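Local coordinates for B-agarase (Agarivorans gilvus, PDB 5Z6P), which is a glycoside hydrolase of family 50, an agarase that breaks down agarose, probably by hydrolysing beta-glycosidic linkages between its sugar units, at residues A[105-110]-A[197-202]; A[267-272]-A[758-763]; A[594-599]-A[633-638]. All blocks are in the same frame, centred on the assembly; numbering follows the deposited sequence.

Overall arrangement
From the N terminus, interaction 1 comes first: 105-110, leading into strand 109-117, meets 197-202 at the start of strand 199-210 and closes a loop of 86 residues rich in strand, all within the CBM-like region. Interaction 2 opens after that loop has closed. Its first segment, 267-272, in the loop before strand 282-286, meets the C-terminal end of the last helix, 745-762, and so closes a loop of 485 residues that holds the beta-galactosidase-like region. Interaction 3 nests inside this long loop, joining helix 581-609 to 633-638, around helix 627-634 and what follows it. None touch: the nearest atoms of interactions 2 and 3 are about 12 Å apart, the centres of interactions 1 and 3 about 40 Å.

Interaction 1: A[105-110]-A[197-202]; sequences DEHSTQ and LDHHLL
Asp105 grips His200 at two places. Its OD2 takes the backbone N of His200 at 2.6 Å on the syn lone pair, in a nearly straight bond (175°), while OD1 accepts from His200 ND1 at 2.8 Å, more bent and tilted out of the imidazole plane. With CG of His200 beside its backbone N (chi1 -58°), ND1 and N can both reach the Asp105 carboxylate. Two bonds to one residue fix the rotation of the Asp105 carboxylate.

His107 takes a different first torsion: CG sits between its backbone N and carbonyl carbon (chi1 55°), and the ring edge comes down on the 197-202 segment, where NE2 donates to Asp198 O at 3.0 Å, close to the ring plane. Leu197 CD1 covers one face, 3.5 Å from the centroid of the His107 ring, and Asp105 CB lies over the opposite one. Further in, Thr109 CG2 rests over a face of the His199 ring, and Thr109 OG1 is 2.9 Å from His199 ND1; Ser195 binds the far nitrogen, NE2, of that ring. A His-carboxylate pair and a histidine-to-carbonyl bond thus join the turn after strand 95-103 to the start of its antiparallel partner, strand 199-210, in the beta-rich CBM-like region.

Interaction 2: A[267-272]-A[758-763]; sequences GGYLDG and MYPKRF
Tyr269 and Tyr759 make most of this contact, by CH-pi contacts in both directions. The rings are nearly parallel, 3° apart, but slid so far that they barely overlap; each lies over the other's CB. Tyr269 CB stands 3.5 Å from the centroid of the Tyr759 ring, and Tyr759 CB is 3.6 Å from the centroid of the Tyr269 ring. With CG of Tyr269 anti to the backbone N (chi1 -178°), its side chain runs past that of Tyr759 in the opposite direction.

Apolar contacts continue the packing. Tyr269 CD2 touches Phe763 CD2 at 3.8 Å, while its phenol end extends across Pro760, with OH 3.7 Å from Pro760 CA. The other face of the Tyr269 ring is covered by its own type I turn, through Asp271 C and Gly272 N.

Hydrogen bonding across the contact comes from Tyr759 OH, which donates to Gly267 O at 2.9 Å, in the carbonyl plane and on a lone pair. The same hydroxyl bonds to Phe301 N, linking loop and strand 299-305. The C-terminal end of helix 745-762 packs against this loop and strand 299-305, themselves joined by backbone bonding of Tyr269 with Pro299; helix 689-704 touches Met758 and Lys761.

Interaction 3: A[594-599]-A[633-638]; sequences FASEYF and AAKHVD
The Phe599 ring is packed on both faces. Ala633 lies over one, its CA 3.8 Å from the centroid of the Phe599 ring and 17° off the normal, a CH-pi contact displaced toward the rim; Tyr598 CD2 covers the opposite face. Ala633 CB adds to the packing near the far end of the ring, 3.7 Å from Phe599 CZ. Val637 runs side by side with Phe599, pointing the same way, and its CG1 comes within 4.1 Å of Phe599 CD1. With chi1 of Phe599 at -70°, CG is anti to the carbonyl carbon, and the ring reaches across to helix 627-634. The imidazole of His636 approaches the end of 594-599 obliquely: CD2 is 3.5 Å from Ser596 O, while CB meets Phe599 O at 3.7 Å.

Helix 581-609 packs here on Ala633 of helix 627-634 and the residues that follow, in the part related to beta-galactosidases, consistent with the (beta/alpha)8 barrel of such glycoside hydrolases. There Ala633 O accepts from both His636 N and Val637 N. Trp512 and Tyr615 also border the Phe599 ring.

On the solvent side, the extended Lys635 chain carries NZ to Ser596 OG, a hydrogen bond of 2.9 Å. Glu592, one turn earlier on helix 581-609, holds both ends: its carboxylate makes a salt bridge to Lys635 NZ, and its carbonyl oxygen bonds to Ser596 OG.

Interaction 1: A[105-110]-A[197-202]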
loop_
_atom_site.group_PDB
_atom_site.type_symbol
_atom_site.label_atom_id
_atom_site.label_comp_id
_atom_site.label_asym_id
_atom_site.label_seq_id
_atom_site.Cartn_x
_atom_site.Cartn_y
_atom_site.Cartn_z
ATOM N N ASP A 105 -23.991 -5.781 -11.069
ATOM C CA ASP A 105 -23.734 -6.739 -9.993
ATOM C C ASP A 105 -24.281 -6.238 -8.662
ATOM O O ASP A 105 -24.656 -5.084 -8.550
ATOM C CB ASP A 105 -22.236 -6.999 -9.862
ATOM C CG ASP A 105 -21.593 -7.308 -11.186
ATOM O OD1 ASP A 105 -21.663 -8.471 -11.604
ATOM O OD2 ASP A 105 -21.027 -6.390 -11.813
ATOM N N GLU A 106 -24.295 -7.099 -7.651
ATOM C CA GLU A 106 -24.621 -6.671 -6.294
ATOM C C GLU A 106 -23.464 -5.862 -5.676
ATOM O O GLU A 106 -23.689 -5.036 -4.807
ATOM C CB GLU A 106 -24.960 -7.874 -5.415
ATOM C CG GLU A 106 -26.254 -8.578 -5.842
ATOM C CD GLU A 106 -26.427 -9.931 -5.209
ATOM O OE1 GLU A 106 -27.317 -10.689 -5.655
ATOM O OE2 GLU A 106 -25.671 -10.240 -4.268
ATOM N N HIS A 107 -22.244 -6.106 -6.157
ATOM C CA HIS A 107 -21.024 -5.427 -5.690
ATOM C C HIS A 107 -20.532 -4.334 -6.651
ATOM O O HIS A 107 -20.880 -4.327 -7.829
ATOM C CB HIS A 107 -19.912 -6.456 -5.497
ATOM C CG HIS A 107 -19.652 -7.278 -6.726
ATOM N ND1 HIS A 107 -20.252 -8.500 -6.950
ATOM C CD2 HIS A 107 -18.893 -7.031 -7.819
ATOM C CE1 HIS A 107 -19.856 -8.974 -8.117
ATOM N NE2 HIS A 107 -19.034 -8.102 -8.664
ATOM N N SER A 108 -19.705 -3.417 -6.144
ATOM C CA SER A 108 -19.135 -2.368 -6.982
ATOM C C SER A 108 -18.013 -2.901 -7.865
ATOM O O SER A 108 -17.544 -4.025 -7.694
ATOM C CB SER A 108 -18.591 -1.204 -6.136
ATOM O OG SER A 108 -17.501 -1.612 -5.322
ATOM N N THR A 109 -17.589 -2.061 -8.797
ATOM C CA THR A 109 -16.409 -2.290 -9.612
ATOM C C THR A 109 -15.419 -1.165 -9.411
ATOM O O THR A 109 -15.774 0.021 -9.526
ATOM C CB THR A 109 -16.753 -2.360 -11.116
ATOM O OG1 THR A 109 -17.681 -3.418 -11.348
ATOM C CG2 THR A 109 -15.502 -2.588 -11.937
ATOM N N GLN A 110 -14.178 -1.524 -9.117
ATOM C CA GLN A 110 -13.109 -0.559 -9.198
ATOM C C GLN A 110 -12.481 -0.648 -10.584
ATOM O O GLN A 110 -11.907 -1.668 -10.963
ATOM C CB GLN A 110 -12.065 -0.788 -8.109
ATOM C CG GLN A 110 -10.868 0.168 -8.192
ATOM C CD GLN A 110 -9.850 -0.090 -7.104
ATOM O OE1 GLN A 110 -9.984 -1.028 -6.332
ATOM N NE2 GLN A 110 -8.824 0.745 -7.042
ATOM N N LEU A 197 -14.028 -11.260 -8.203
ATOM C CA LEU A 197 -15.347 -11.428 -8.785
ATOM C C LEU A 197 -15.368 -10.977 -10.227
ATOM O O LEU A 197 -14.520 -10.207 -10.645
ATOM C CB LEU A 197 -16.382 -10.641 -7.982
ATOM C CG LEU A 197 -16.461 -10.916 -6.482
ATOM C CD1 LEU A 197 -17.342 -9.884 -5.805
ATOM C CD2 LEU A 197 -16.980 -12.316 -6.233
ATOM N N ASP A 198 -16.339 -11.471 -10.987
ATOM C CA ASP A 198 -16.614 -10.941 -12.311
ATOM C C ASP A 198 -17.346 -9.620 -12.157
ATOM O O ASP A 198 -17.839 -9.316 -11.088
ATOM C CB ASP A 198 -17.440 -11.931 -13.135
ATOM C CG ASP A 198 -16.626 -13.139 -13.581
ATOM O OD1 ASP A 198 -15.373 -13.047 -13.638
ATOM O OD2 ASP A 198 -17.239 -14.175 -13.887
ATOM N N HIS A 199 -17.421 -8.830 -13.214
ATOM C CA HIS A 199 -18.201 -7.601 -13.149
ATOM C C HIS A 199 -18.993 -7.383 -14.433
ATOM O O HIS A 199 -18.502 -7.633 -15.526
ATOM C CB HIS A 199 -17.290 -6.391 -12.867
ATOM C CG HIS A 199 -16.430 -6.553 -11.653
ATOM N ND1 HIS A 199 -16.779 -6.053 -10.413
ATOM C CD2 HIS A 199 -15.237 -7.171 -11.484
ATOM C CE1 HIS A 199 -15.841 -6.362 -9.538
ATOM N NE2 HIS A 199 -14.894 -7.041 -10.162
ATOM N N HIS A 200 -20.230 -6.925 -14.283
ATOM C CA HIS A 200 -21.100 -6.657 -15.421
ATOM C C HIS A 200 -21.428 -5.170 -15.495
ATOM O O HIS A 200 -22.177 -4.674 -14.672
ATOM C CB HIS A 200 -22.402 -7.463 -15.317
ATOM C CG HIS A 200 -22.204 -8.947 -15.225
ATOM N ND1 HIS A 200 -21.621 -9.561 -14.137
ATOM C CD2 HIS A 200 -22.521 -9.941 -16.086
ATOM C CE1 HIS A 200 -21.587 -10.865 -14.334
ATOM N NE2 HIS A 200 -22.135 -11.121 -15.509
ATOM N N LEU A 201 -20.892 -4.463 -16.484
ATOM C CA LEU A 201 -21.118 -3.027 -16.574
ATOM C C LEU A 201 -21.848 -2.600 -17.850
ATOM O O LEU A 201 -21.828 -3.289 -18.869
ATOM C CB LEU A 201 -19.786 -2.267 -16.495
ATOM C CG LEU A 201 -18.859 -2.531 -15.309
ATOM C CD1 LEU A 201 -17.546 -1.840 -15.513
ATOM C CD2 LEU A 201 -19.476 -2.046 -14.028
ATOM N N LEU A 202 -22.487 -1.440 -17.770
ATOM C CA LEU A 202 -23.049 -0.765 -18.914
ATOM C C LEU A 202 -22.302 0.553 -19.100
ATOM O O LEU A 202 -22.306 1.377 -18.215
ATOM C CB LEU A 202 -24.540 -0.505 -18.719
ATOM C CG LEU A 202 -25.403 -1.728 -18.484
ATOM C CD1 LEU A 202 -26.825 -1.297 -18.238
ATOM C CD2 LEU A 202 -25.290 -2.661 -19.681
#

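Interaction 2: A[267-272]-A[758-763]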
loop_
_atom_site.group_PDB
_atom_site.type_symbol
_atom_site.label_atom_id
_atom_site.label_comp_id
_atom_site.label_asym_id
_atom_site.label_seq_id
_atom_site.Cartn_x
_atom_site.Cartn_y
_atom_site.Cartn_z
ATOM N N GLY A 267 -3.063 -16.642 21.964
ATOM C CA GLY A 267 -3.925 -16.298 20.850
ATOM C C GLY A 267 -4.016 -17.354 19.779
ATOM O O GLY A 267 -4.567 -17.119 18.715
ATOM N N GLY A 268 -3.464 -18.525 20.056
ATOM C CA GLY A 268 -3.655 -19.663 19.181
ATOM C C GLY A 268 -5.005 -20.341 19.357
ATOM O O GLY A 268 -5.811 -19.928 20.179
ATOM N N TYR A 269 -5.227 -21.393 18.579
ATOM C CA TYR A 269 -6.508 -22.084 18.498
ATOM C C TYR A 269 -6.618 -23.151 19.601
ATOM O O TYR A 269 -6.080 -24.233 19.480
ATOM C CB TYR A 269 -6.647 -22.704 17.108
ATOM C CG TYR A 269 -7.941 -23.429 16.796
ATOM C CD1 TYR A 269 -9.127 -23.117 17.435
ATOM C CD2 TYR A 269 -7.967 -24.418 15.823
ATOM C CE1 TYR A 269 -10.319 -23.789 17.104
ATOM C CE2 TYR A 269 -9.129 -25.089 15.495
ATOM C CZ TYR A 269 -10.300 -24.776 16.131
ATOM O OH TYR A 269 -11.443 -25.465 15.783
ATOM N N LEU A 270 -7.316 -22.813 20.680
ATOM C CA LEU A 270 -7.340 -23.628 21.880
ATOM C C LEU A 270 -7.724 -25.086 21.625
ATOM O O LEU A 270 -7.121 -25.996 22.181
ATOM C CB LEU A 270 -8.300 -23.009 22.893
ATOM C CG LEU A 270 -8.522 -23.781 24.188
ATOM C CD1 LEU A 270 -7.264 -23.832 25.026
ATOM C CD2 LEU A 270 -9.672 -23.157 24.972
ATOM N N ASP A 271 -8.703 -25.302 20.757
ATOM C CA ASP A 271 -9.172 -26.650 20.476
ATOM C C ASP A 271 -8.594 -27.218 19.184
ATOM O O ASP A 271 -9.182 -28.108 18.581
ATOM C CB ASP A 271 -10.703 -26.679 20.403
ATOM C CG ASP A 271 -11.368 -26.290 21.718
ATOM O OD1 ASP A 271 -10.821 -26.610 22.793
ATOM O OD2 ASP A 271 -12.454 -25.673 21.670
ATOM N N GLY A 272 -7.448 -26.698 18.759
ATOM C CA GLY A 272 -6.823 -27.152 17.530
ATOM C C GLY A 272 -5.813 -28.256 17.783
ATOM O O GLY A 272 -5.454 -28.526 18.934
ATOM N N MET A 758 -12.054 -18.438 11.103
ATOM C CA MET A 758 -10.792 -18.838 10.465
ATOM C C MET A 758 -10.149 -20.108 11.029
ATOM O O MET A 758 -9.687 -20.950 10.272
ATOM C CB MET A 758 -9.755 -17.699 10.535
ATOM C CG MET A 758 -9.366 -17.280 11.947
ATOM S SD MET A 758 -8.328 -15.803 11.988
ATOM C CE MET A 758 -7.933 -15.737 13.721
ATOM N N TYR A 759 -10.107 -20.236 12.348
ATOM C CA TYR A 759 -9.443 -21.368 12.954
ATOM C C TYR A 759 -10.143 -22.695 12.629
ATOM O O TYR A 759 -9.484 -23.630 12.183
ATOM C CB TYR A 759 -9.319 -21.165 14.469
ATOM C CG TYR A 759 -8.067 -20.428 14.901
ATOM C CD1 TYR A 759 -6.850 -20.664 14.278
ATOM C CD2 TYR A 759 -8.107 -19.499 15.933
ATOM C CE1 TYR A 759 -5.689 -19.986 14.692
ATOM C CE2 TYR A 759 -6.966 -18.830 16.345
ATOM C CZ TYR A 759 -5.761 -19.079 15.725
ATOM O OH TYR A 759 -4.636 -18.394 16.131
ATOM N N PRO A 760 -11.470 -22.788 12.846
ATOM C CA PRO A 760 -12.077 -24.056 12.434
ATOM C C PRO A 760 -12.017 -24.292 10.929
ATOM O O PRO A 760 -11.879 -25.438 10.521
ATOM C CB PRO A 760 -13.532 -23.940 12.924
ATOM C CG PRO A 760 -13.726 -22.534 13.344
ATOM C CD PRO A 760 -12.379 -22.006 13.703
ATOM N N LYS A 761 -12.083 -23.246 10.113
ATOM C CA LYS A 761 -11.975 -23.448 8.669
ATOM C C LYS A 761 -10.577 -23.915 8.276
ATOM O O LYS A 761 -10.423 -24.833 7.469
ATOM C CB LYS A 761 -12.312 -22.182 7.899
ATOM C CG LYS A 761 -12.442 -22.433 6.414
ATOM C CD LYS A 761 -12.160 -21.197 5.586
ATOM C CE LYS A 761 -12.894 -19.985 6.115
ATOM N NZ LYS A 761 -14.367 -20.111 6.051
ATOM N N ARG A 762 -9.568 -23.295 8.839
ATOM C CA ARG A 762 -8.215 -23.598 8.510
ATOM C C ARG A 762 -7.810 -24.992 8.849
ATOM O O ARG A 762 -7.310 -25.692 8.025
ATOM C CB ARG A 762 -7.258 -22.664 9.232
ATOM C CG ARG A 762 -5.814 -22.893 8.887
ATOM C CD ARG A 762 -5.390 -22.019 7.752
ATOM N NE ARG A 762 -4.070 -22.326 7.293
ATOM C CZ ARG A 762 -3.503 -21.795 6.235
ATOM N NH1 ARG A 762 -4.137 -20.902 5.564
ATOM N NH2 ARG A 762 -2.299 -22.175 5.890
ATOM N N PHE A 763 -8.057 -25.346 10.096
ATOM C CA PHE A 763 -7.655 -26.594 10.658
ATOM C C PHE A 763 -8.658 -27.716 10.602
ATOM O O PHE A 763 -8.877 -28.396 11.571
ATOM C CB PHE A 763 -7.139 -26.377 12.040
ATOM C CG PHE A 763 -5.935 -25.503 12.077
ATOM C CD1 PHE A 763 -4.726 -25.957 11.626
ATOM C CD2 PHE A 763 -6.032 -24.235 12.527
ATOM C CE1 PHE A 763 -3.638 -25.159 11.653
ATOM C CE2 PHE A 763 -4.954 -23.428 12.545
ATOM C CZ PHE A 763 -3.750 -23.890 12.126
#

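Interaction 3: A[594-599]-A[633-638]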
loop_
_atom_site.group_PDB
_atom_site.type_symbol
_atom_site.label_atom_id
_atom_site.label_comp_id
_atom_site.label_asym_id
_atom_site.label_seq_id
_atom_site.Cartn_x
_atom_site.Cartn_y
_atom_site.Cartn_z
ATOM N N PHE A 594 23.020 -11.097 -5.251
ATOM C CA PHE A 594 22.944 -9.852 -4.489
ATOM C C PHE A 594 21.937 -9.956 -3.336
ATOM O O PHE A 594 22.292 -9.755 -2.184
ATOM C CB PHE A 594 22.581 -8.683 -5.413
ATOM C CG PHE A 594 22.090 -7.451 -4.680
ATOM C CD1 PHE A 594 22.950 -6.692 -3.914
ATOM C CD2 PHE A 594 20.771 -7.046 -4.797
ATOM C CE1 PHE A 594 22.502 -5.550 -3.258
ATOM C CE2 PHE A 594 20.314 -5.927 -4.146
ATOM C CZ PHE A 594 21.178 -5.181 -3.362
ATOM N N ALA A 595 20.688 -10.276 -3.665
ATOM C CA ALA A 595 19.642 -10.369 -2.669
ATOM C C ALA A 595 19.950 -11.440 -1.628
ATOM O O ALA A 595 19.701 -11.233 -0.450
ATOM C CB ALA A 595 18.299 -10.640 -3.327
ATOM N N SER A 596 20.506 -12.573 -2.047
ATOM C CA SER A 596 20.782 -13.656 -1.087
ATOM C C SER A 596 21.697 -13.192 0.046
ATOM O O SER A 596 21.503 -13.571 1.202
ATOM C CB SER A 596 21.397 -14.876 -1.785
ATOM O OG SER A 596 20.491 -15.449 -2.703
ATOM N N GLU A 597 22.687 -12.362 -0.285
ATOM C CA GLU A 597 23.583 -11.837 0.734
ATOM C C GLU A 597 22.896 -10.821 1.650
ATOM O O GLU A 597 23.196 -10.781 2.819
ATOM C CB GLU A 597 24.820 -11.190 0.101
ATOM C CG GLU A 597 25.901 -10.787 1.110
ATOM C CD GLU A 597 26.648 -11.982 1.739
ATOM O OE1 GLU A 597 26.348 -13.148 1.421
ATOM O OE2 GLU A 597 27.548 -11.748 2.564
ATOM N N TYR A 598 21.997 -9.990 1.125
ATOM C CA TYR A 598 21.220 -9.124 2.013
ATOM C C TYR A 598 20.486 -9.995 3.057
ATOM O O TYR A 598 20.581 -9.769 4.254
ATOM C CB TYR A 598 20.213 -8.263 1.234
ATOM C CG TYR A 598 19.145 -7.603 2.114
ATOM C CD1 TYR A 598 19.366 -6.369 2.714
ATOM C CD2 TYR A 598 17.918 -8.224 2.334
ATOM C CE1 TYR A 598 18.378 -5.768 3.531
ATOM C CE2 TYR A 598 16.942 -7.652 3.127
ATOM C CZ TYR A 598 17.164 -6.424 3.728
ATOM O OH TYR A 598 16.175 -5.889 4.519
ATOM N N PHE A 599 19.767 -11.007 2.588
ATOM C CA PHE A 599 18.965 -11.804 3.499
ATOM C C PHE A 599 19.840 -12.626 4.439
ATOM O O PHE A 599 19.462 -12.833 5.590
ATOM C CB PHE A 599 17.988 -12.689 2.719
ATOM C CG PHE A 599 16.877 -11.914 2.045
ATOM C CD1 PHE A 599 15.906 -11.268 2.799
ATOM C CD2 PHE A 599 16.800 -11.839 0.665
ATOM C CE1 PHE A 599 14.877 -10.552 2.189
ATOM C CE2 PHE A 599 15.784 -11.108 0.045
ATOM C CZ PHE A 599 14.815 -10.466 0.823
ATOM N N ALA A 633 15.083 -14.792 -0.637
ATOM C CA ALA A 633 14.501 -14.634 0.683
ATOM C C ALA A 633 14.260 -16.010 1.268
ATOM O O ALA A 633 14.585 -16.271 2.414
ATOM C CB ALA A 633 13.206 -13.843 0.624
ATOM N N ALA A 634 13.703 -16.887 0.444
ATOM C CA ALA A 634 13.374 -18.238 0.860
ATOM C C ALA A 634 14.581 -18.998 1.475
ATOM O O ALA A 634 14.384 -19.885 2.285
ATOM C CB ALA A 634 12.782 -19.015 -0.335
ATOM N N LYS A 635 15.816 -18.607 1.134
ATOM C CA LYS A 635 17.027 -19.276 1.649
ATOM C C LYS A 635 17.264 -18.971 3.115
ATOM O O LYS A 635 17.929 -19.730 3.804
ATOM C CB LYS A 635 18.290 -18.855 0.872
ATOM C CG LYS A 635 18.229 -19.080 -0.618
ATOM C CD LYS A 635 19.526 -18.667 -1.312
ATOM C CE LYS A 635 19.389 -18.827 -2.814
ATOM N NZ LYS A 635 20.537 -18.226 -3.527
ATOM N N HIS A 636 16.748 -17.837 3.581
ATOM C CA HIS A 636 17.178 -17.323 4.872
ATOM C C HIS A 636 16.050 -16.889 5.828
ATOM O O HIS A 636 16.218 -16.983 7.024
ATOM C CB HIS A 636 18.161 -16.151 4.659
ATOM C CG HIS A 636 19.398 -16.535 3.904
ATOM N ND1 HIS A 636 20.416 -17.280 4.468
ATOM C CD2 HIS A 636 19.782 -16.301 2.623
ATOM C CE1 HIS A 636 21.353 -17.497 3.566
ATOM N NE2 HIS A 636 20.994 -16.915 2.439
ATOM N N VAL A 637 14.916 -16.417 5.319
ATOM C CA VAL A 637 13.860 -15.997 6.228
ATOM C C VAL A 637 13.125 -17.196 6.817
ATOM O O VAL A 637 13.199 -18.307 6.301
ATOM C CB VAL A 637 12.840 -15.056 5.544
ATOM C CG1 VAL A 637 13.564 -13.879 4.886
ATOM C CG2 VAL A 637 11.992 -15.808 4.551
ATOM N N ASP A 638 12.426 -16.963 7.918
ATOM C CA ASP A 638 11.574 -17.973 8.484
ATOM C C ASP A 638 10.185 -17.921 7.821
ATOM O O ASP A 638 9.555 -18.959 7.577
ATOM C CB ASP A 638 11.487 -17.783 9.986
ATOM C CG ASP A 638 12.821 -18.007 10.682
ATOM O OD1 ASP A 638 13.446 -19.059 10.478
ATOM O OD2 ASP A 638 13.243 -17.133 11.437
#